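Local coordinates for benzoylformate Decarboxylase (Polynucleobacter necessarius, PDB 4K9Q), which probably decarboxylates benzoylformate with the help of thiamine diphosphate and a magnesium ion, at residues 131-143 against 154-168. Sequence-based numbering, arbitrary orientation.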
loop_
_atom_site.group_PDB
_atom_site.type_symbol
_atom_site.label_atom_id
_atom_site.label_comp_id
_atom_site.label_asym_id
_atom_site.label_seq_id
_atom_site.Cartn_x
_atom_site.Cartn_y
_atom_site.Cartn_z
ATOM N N ARG A 131 18.958 -8.867 4.475
ATOM C CA ARG A 131 20.192 -9.592 4.157
ATOM C C ARG A 131 20.011 -11.074 4.510
ATOM O O ARG A 131 19.105 -11.427 5.271
ATOM C CB ARG A 131 21.383 -8.988 4.906
ATOM C CG ARG A 131 21.165 -8.956 6.374
ATOM C CD ARG A 131 22.192 -8.127 7.144
ATOM N NE ARG A 131 21.976 -8.425 8.547
ATOM C CZ ARG A 131 22.927 -8.529 9.458
ATOM N NH1 ARG A 131 24.197 -8.314 9.129
ATOM N NH2 ARG A 131 22.594 -8.837 10.703
ATOM N N PRO A 132 20.845 -11.951 3.934
ATOM C CA PRO A 132 20.758 -13.380 4.268
ATOM C C PRO A 132 20.863 -13.639 5.775
ATOM O O PRO A 132 20.168 -14.508 6.303
ATOM C CB PRO A 132 21.971 -13.986 3.557
ATOM C CG PRO A 132 22.324 -13.016 2.477
ATOM C CD PRO A 132 21.883 -11.660 2.931
ATOM N N GLU A 133 21.723 -12.883 6.452
ATOM C CA GLU A 133 21.910 -13.019 7.894
ATOM C C GLU A 133 20.605 -12.905 8.687
ATOM O O GLU A 133 20.478 -13.477 9.775
ATOM C CB GLU A 133 22.912 -11.978 8.404
ATOM C CG GLU A 133 24.370 -12.255 8.041
ATOM C CD GLU A 133 24.759 -11.798 6.637
ATOM O OE1 GLU A 133 23.887 -11.343 5.863
ATOM O OE2 GLU A 133 25.959 -11.896 6.302
ATOM N N ASP A 134 19.637 -12.165 8.146
ATOM C CA ASP A 134 18.384 -11.915 8.845
ATOM C C ASP A 134 17.309 -12.967 8.613
ATOM O O ASP A 134 16.231 -12.888 9.214
ATOM C CB ASP A 134 17.818 -10.555 8.442
ATOM C CG ASP A 134 18.744 -9.407 8.815
ATOM O OD1 ASP A 134 19.404 -9.482 9.875
ATOM O OD2 ASP A 134 18.813 -8.434 8.041
ATOM N N VAL A 135 17.581 -13.952 7.754
ATOM C CA VAL A 135 16.532 -14.910 7.400
ATOM C C VAL A 135 16.009 -15.727 8.597
ATOM O O VAL A 135 14.793 -15.811 8.799
ATOM C CB VAL A 135 16.925 -15.803 6.183
ATOM C CG1 VAL A 135 15.912 -16.947 5.996
ATOM C CG2 VAL A 135 17.054 -14.949 4.920
ATOM N N PRO A 136 16.912 -16.333 9.392
ATOM C CA PRO A 136 16.421 -17.073 10.560
ATOM C C PRO A 136 15.615 -16.182 11.498
ATOM O O PRO A 136 14.526 -16.579 11.921
ATOM C CB PRO A 136 17.705 -17.565 11.240
ATOM C CG PRO A 136 18.726 -17.604 10.131
ATOM C CD PRO A 136 18.377 -16.445 9.238
ATOM N N GLY A 137 16.124 -14.989 11.799
ATOM C CA GLY A 137 15.384 -14.066 12.644
ATOM C C GLY A 137 14.035 -13.667 12.072
ATOM O O GLY A 137 13.092 -13.432 12.826
ATOM N N ALA A 138 13.947 -13.573 10.744
ATOM C CA ALA A 138 12.680 -13.247 10.075
ATOM C C ALA A 138 11.659 -14.377 10.241
ATOM O O ALA A 138 10.452 -14.126 10.426
ATOM C CB ALA A 138 12.912 -12.924 8.603
ATOM N N PHE A 139 12.132 -15.623 10.185
ATOM C CA PHE A 139 11.262 -16.750 10.498
ATOM C C PHE A 139 10.756 -16.700 11.946
ATOM O O PHE A 139 9.581 -16.984 12.215
ATOM C CB PHE A 139 11.945 -18.087 10.193
ATOM C CG PHE A 139 11.751 -18.555 8.770
ATOM C CD1 PHE A 139 10.726 -19.434 8.453
ATOM C CD2 PHE A 139 12.583 -18.103 7.757
ATOM C CE1 PHE A 139 10.535 -19.879 7.138
ATOM C CE2 PHE A 139 12.405 -18.547 6.438
ATOM C CZ PHE A 139 11.376 -19.434 6.134
ATOM N N MET A 140 11.634 -16.340 12.885
ATOM C CA MET A 140 11.187 -16.206 14.269
ATOM C C MET A 140 10.140 -15.091 14.417
ATOM O O MET A 140 9.129 -15.271 15.091
ATOM C CB MET A 140 12.360 -15.950 15.217
ATOM C CG MET A 140 11.942 -15.945 16.683
ATOM S SD MET A 140 11.290 -17.532 17.228
ATOM C CE MET A 140 9.663 -17.053 17.819
ATOM N N ARG A 141 10.393 -13.936 13.806
ATOM C CA ARG A 141 9.425 -12.839 13.865
ATOM C C ARG A 141 8.126 -13.245 13.172
ATOM O O ARG A 141 7.041 -12.876 13.609
ATOM C CB ARG A 141 10.001 -11.567 13.238
ATOM C CG ARG A 141 9.046 -10.368 13.258
ATOM C CD ARG A 141 9.774 -9.061 12.940
ATOM N NE ARG A 141 8.804 -7.981 12.789
ATOM C CZ ARG A 141 9.061 -6.786 12.268
ATOM N NH1 ARG A 141 10.283 -6.465 11.853
ATOM N NH2 ARG A 141 8.080 -5.895 12.179
ATOM N N ALA A 142 8.240 -14.004 12.083
ATOM C CA ALA A 142 7.053 -14.512 11.386
ATOM C C ALA A 142 6.210 -15.395 12.320
ATOM O O ALA A 142 4.996 -15.199 12.450
ATOM C CB ALA A 142 7.456 -15.285 10.117
ATOM N N TYR A 143 6.861 -16.346 12.982
ATOM C CA TYR A 143 6.186 -17.226 13.928
ATOM C C TYR A 143 5.531 -16.423 15.056
ATOM O O TYR A 143 4.365 -16.644 15.388
ATOM C CB TYR A 143 7.188 -18.233 14.518
ATOM C CG TYR A 143 6.599 -19.187 15.539
ATOM C CD1 TYR A 143 6.342 -18.777 16.844
ATOM C CD2 TYR A 143 6.329 -20.512 15.208
ATOM C CE1 TYR A 143 5.811 -19.645 17.777
ATOM C CE2 TYR A 143 5.794 -21.386 16.135
ATOM C CZ TYR A 143 5.535 -20.946 17.422
ATOM O OH TYR A 143 5.009 -21.828 18.345
ATOM N N VAL A 154 1.190 -14.773 7.928
ATOM C CA VAL A 154 2.239 -13.802 7.629
ATOM C C VAL A 154 2.960 -14.239 6.350
ATOM O O VAL A 154 2.847 -15.396 5.923
ATOM C CB VAL A 154 3.253 -13.699 8.782
ATOM C CG1 VAL A 154 2.581 -13.195 10.050
ATOM C CG2 VAL A 154 3.892 -15.056 9.039
ATOM N N PHE A 155 3.689 -13.312 5.727
ATOM C CA PHE A 155 4.328 -13.603 4.444
ATOM C C PHE A 155 5.798 -13.205 4.442
ATOM O O PHE A 155 6.140 -12.072 4.801
ATOM C CB PHE A 155 3.612 -12.878 3.301
ATOM C CG PHE A 155 4.324 -12.990 1.979
ATOM C CD1 PHE A 155 4.367 -14.206 1.308
ATOM C CD2 PHE A 155 4.970 -11.899 1.417
ATOM C CE1 PHE A 155 5.027 -14.331 0.087
ATOM C CE2 PHE A 155 5.631 -12.020 0.185
ATOM C CZ PHE A 155 5.669 -13.240 -0.466
ATOM N N LEU A 156 6.661 -14.143 4.036
ATOM C CA LEU A 156 8.084 -13.859 3.816
ATOM C C LEU A 156 8.460 -14.115 2.360
ATOM O O LEU A 156 8.142 -15.176 1.810
ATOM C CB LEU A 156 8.960 -14.758 4.697
ATOM C CG LEU A 156 8.838 -14.610 6.214
ATOM C CD1 LEU A 156 9.722 -15.643 6.899
ATOM C CD2 LEU A 156 9.222 -13.199 6.630
ATOM N N SER A 157 9.141 -13.148 1.755
ATOM C CA SER A 157 9.698 -13.258 0.421
ATOM C C SER A 157 11.191 -13.512 0.577
ATOM O O SER A 157 11.900 -12.703 1.181
ATOM C CB SER A 157 9.456 -11.948 -0.335
ATOM O OG SER A 157 10.101 -11.957 -1.592
ATOM N N LEU A 158 11.671 -14.622 0.021
ATOM C CA LEU A 158 13.002 -15.137 0.330
ATOM C C LEU A 158 13.869 -15.328 -0.923
ATOM O O LEU A 158 13.719 -16.303 -1.652
ATOM C CB LEU A 158 12.857 -16.451 1.118
ATOM C CG LEU A 158 12.061 -16.259 2.428
ATOM C CD1 LEU A 158 11.515 -17.547 2.954
ATOM C CD2 LEU A 158 12.898 -15.555 3.483
ATOM N N PRO A 159 14.774 -14.380 -1.189
ATOM C CA PRO A 159 15.656 -14.497 -2.363
ATOM C C PRO A 159 16.430 -15.824 -2.394
ATOM O O PRO A 159 16.980 -16.237 -1.381
ATOM C CB PRO A 159 16.608 -13.310 -2.197
ATOM C CG PRO A 159 15.777 -12.285 -1.476
ATOM C CD PRO A 159 14.926 -13.078 -0.508
ATOM N N LEU A 160 16.496 -16.459 -3.559
ATOM C CA LEU A 160 16.949 -17.851 -3.649
ATOM C C LEU A 160 18.409 -18.041 -3.262
ATOM O O LEU A 160 18.814 -19.129 -2.850
ATOM C CB LEU A 160 16.706 -18.398 -5.061
ATOM C CG LEU A 160 17.562 -17.782 -6.169
ATOM C CD1 LEU A 160 18.807 -18.635 -6.382
ATOM C CD2 LEU A 160 16.754 -17.685 -7.455
ATOM N N ASP A 161 19.189 -16.981 -3.412
ATOM C CA ASP A 161 20.623 -17.050 -3.146
ATOM C C ASP A 161 20.985 -16.966 -1.665
ATOM O O ASP A 161 22.141 -17.194 -1.303
ATOM C CB ASP A 161 21.387 -15.982 -3.951
ATOM C CG ASP A 161 20.899 -14.551 -3.685
ATOM O OD1 ASP A 161 19.678 -14.318 -3.529
ATOM O OD2 ASP A 161 21.760 -13.638 -3.659
ATOM N N ASP A 162 20.014 -16.651 -0.806
ATOM C CA ASP A 162 20.316 -16.480 0.615
ATOM C C ASP A 162 20.681 -17.804 1.293
ATOM O O ASP A 162 21.512 -17.831 2.209
ATOM C CB ASP A 162 19.126 -15.876 1.369
ATOM C CG ASP A 162 18.893 -14.399 1.055
ATOM O OD1 ASP A 162 19.675 -13.783 0.299
ATOM O OD2 ASP A 162 17.909 -13.857 1.594
ATOM N N TRP A 163 20.052 -18.890 0.849
ATOM C CA TRP A 163 20.057 -20.145 1.587
ATOM C C TRP A 163 21.426 -20.773 1.788
ATOM O O TRP A 163 21.673 -21.388 2.824
ATOM C CB TRP A 163 19.095 -21.153 0.940
ATOM C CG TRP A 163 17.691 -20.664 0.988
ATOM C CD1 TRP A 163 16.936 -20.206 -0.059
ATOM C CD2 TRP A 163 16.874 -20.543 2.157
ATOM N NE1 TRP A 163 15.694 -19.819 0.393
ATOM C CE2 TRP A 163 15.632 -20.016 1.748
ATOM C CE3 TRP A 163 17.073 -20.828 3.513
ATOM C CZ2 TRP A 163 14.595 -19.772 2.646
ATOM C CZ3 TRP A 163 16.040 -20.595 4.397
ATOM C CH2 TRP A 163 14.817 -20.070 3.961
ATOM N N GLU A 164 22.303 -20.619 0.800
ATOM C CA GLU A 164 23.632 -21.232 0.838
ATOM C C GLU A 164 24.677 -20.354 1.518
ATOM O O GLU A 164 25.838 -20.754 1.645
ATOM C CB GLU A 164 24.110 -21.535 -0.582
ATOM C CG GLU A 164 24.329 -20.280 -1.421
ATOM C CD GLU A 164 24.852 -20.579 -2.816
ATOM O OE1 GLU A 164 25.002 -19.622 -3.604
ATOM O OE2 GLU A 164 25.114 -21.760 -3.129
ATOM N N LYS A 165 24.293 -19.150 1.927
ATOM C CA LYS A 165 25.258 -18.239 2.555
ATOM C C LYS A 165 25.668 -18.741 3.942
ATOM O O LYS A 165 24.825 -19.157 4.741
ATOM C CB LYS A 165 24.690 -16.818 2.666
ATOM C CG LYS A 165 24.311 -16.154 1.331
ATOM C CD LYS A 165 25.535 -15.922 0.450
ATOM C CE LYS A 165 25.207 -15.038 -0.746
ATOM N NZ LYS A 165 24.556 -15.822 -1.813
ATOM N N LEU A 166 26.967 -18.719 4.221
ATOM C CA LEU A 166 27.462 -18.984 5.568
ATOM C C LEU A 166 27.310 -17.737 6.413
ATOM O O LEU A 166 27.757 -16.658 6.020
ATOM C CB LEU A 166 28.934 -19.373 5.529
ATOM C CG LEU A 166 29.249 -20.798 5.085
ATOM C CD1 LEU A 166 30.758 -20.991 5.065
ATOM C CD2 LEU A 166 28.586 -21.797 6.019
ATOM N N ILE A 167 26.684 -17.882 7.574
ATOM C CA ILE A 167 26.425 -16.747 8.452
ATOM C C ILE A 167 26.769 -17.117 9.891
ATOM O O ILE A 167 26.822 -18.299 10.238
ATOM C CB ILE A 167 24.944 -16.293 8.377
ATOM C CG1 ILE A 167 24.006 -17.402 8.864
ATOM C CG2 ILE A 167 24.577 -15.860 6.955
ATOM C CD1 ILE A 167 22.597 -16.910 9.208
ATOM N N PRO A 168 27.010 -16.103 10.737
ATOM C CA PRO A 168 27.289 -16.366 12.151
ATOM C C PRO A 168 26.160 -17.148 12.806
ATOM O O PRO A 168 24.981 -16.902 12.535
ATOM C CB PRO A 168 27.378 -14.960 12.754
ATOM C CG PRO A 168 27.790 -14.094 11.614
ATOM C CD PRO A 168 27.081 -14.668 10.417
#
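Phe139 packs against Leu156, Leu158 and Trp163 in the middle of a longer apolar seam. Leu156 puts CD1 squarely over one face of the Phe139 ring, a CH-pi contact 3.9 Å from CD1 to the ring centroid and 10° off the normal. Leu158 CD1 meets Phe139 CZ at 3.7 Å. Phe139 CE2 comes up to the edge of the Trp163 ring, 3.8 Å from CH2. Val135 CG1 lies anti to the backbone N (chi1 170°), which brings it to the same indole end, 3.9 Å from Trp163 CH2. Without the ring, as with an alanine here, Leu156 CD1 would probably lose the face it lies on, and a gap is likely to open beside Leu158 and Trp163. Further along the helix, Ala142 CB rests on Val154 CG2 at 3.7 Å. Pro136 CG and Ile167 CD1 meet tip to tip, and helix 4-15 covers both residues through Ile7.

Glu133 and Lys165 touch with their aliphatic carbons, whereas Asp162 uses its carboxylate oxygens. Pro132 crosses Asp162 at about a right angle, with CG 3.5 Å from OD1, and its ring also touches the aliphatic start of Lys165. Asp162 OD2 lies beside Val135 CG2 and forms a salt bridge with Arg101. The Lys165 chain bends back, and NZ donates to Asp161 O at 2.8 Å. Glu133 slides past Ile167 in the opposite direction, CG against CG2.

Helix segment 135-143 runs nearly antiparallel (167°) to strand 154-159, as expected in the beta-alpha-beta unit they form with strand 126-127. The two strands are neighbours in the parallel sheet of the N-terminal domain. With no hydrogen bonds between the two segments, their fit probably rests on shape and apolar packing, while the Asp162 carboxylate finds its charge partner elsewhere, in Arg101.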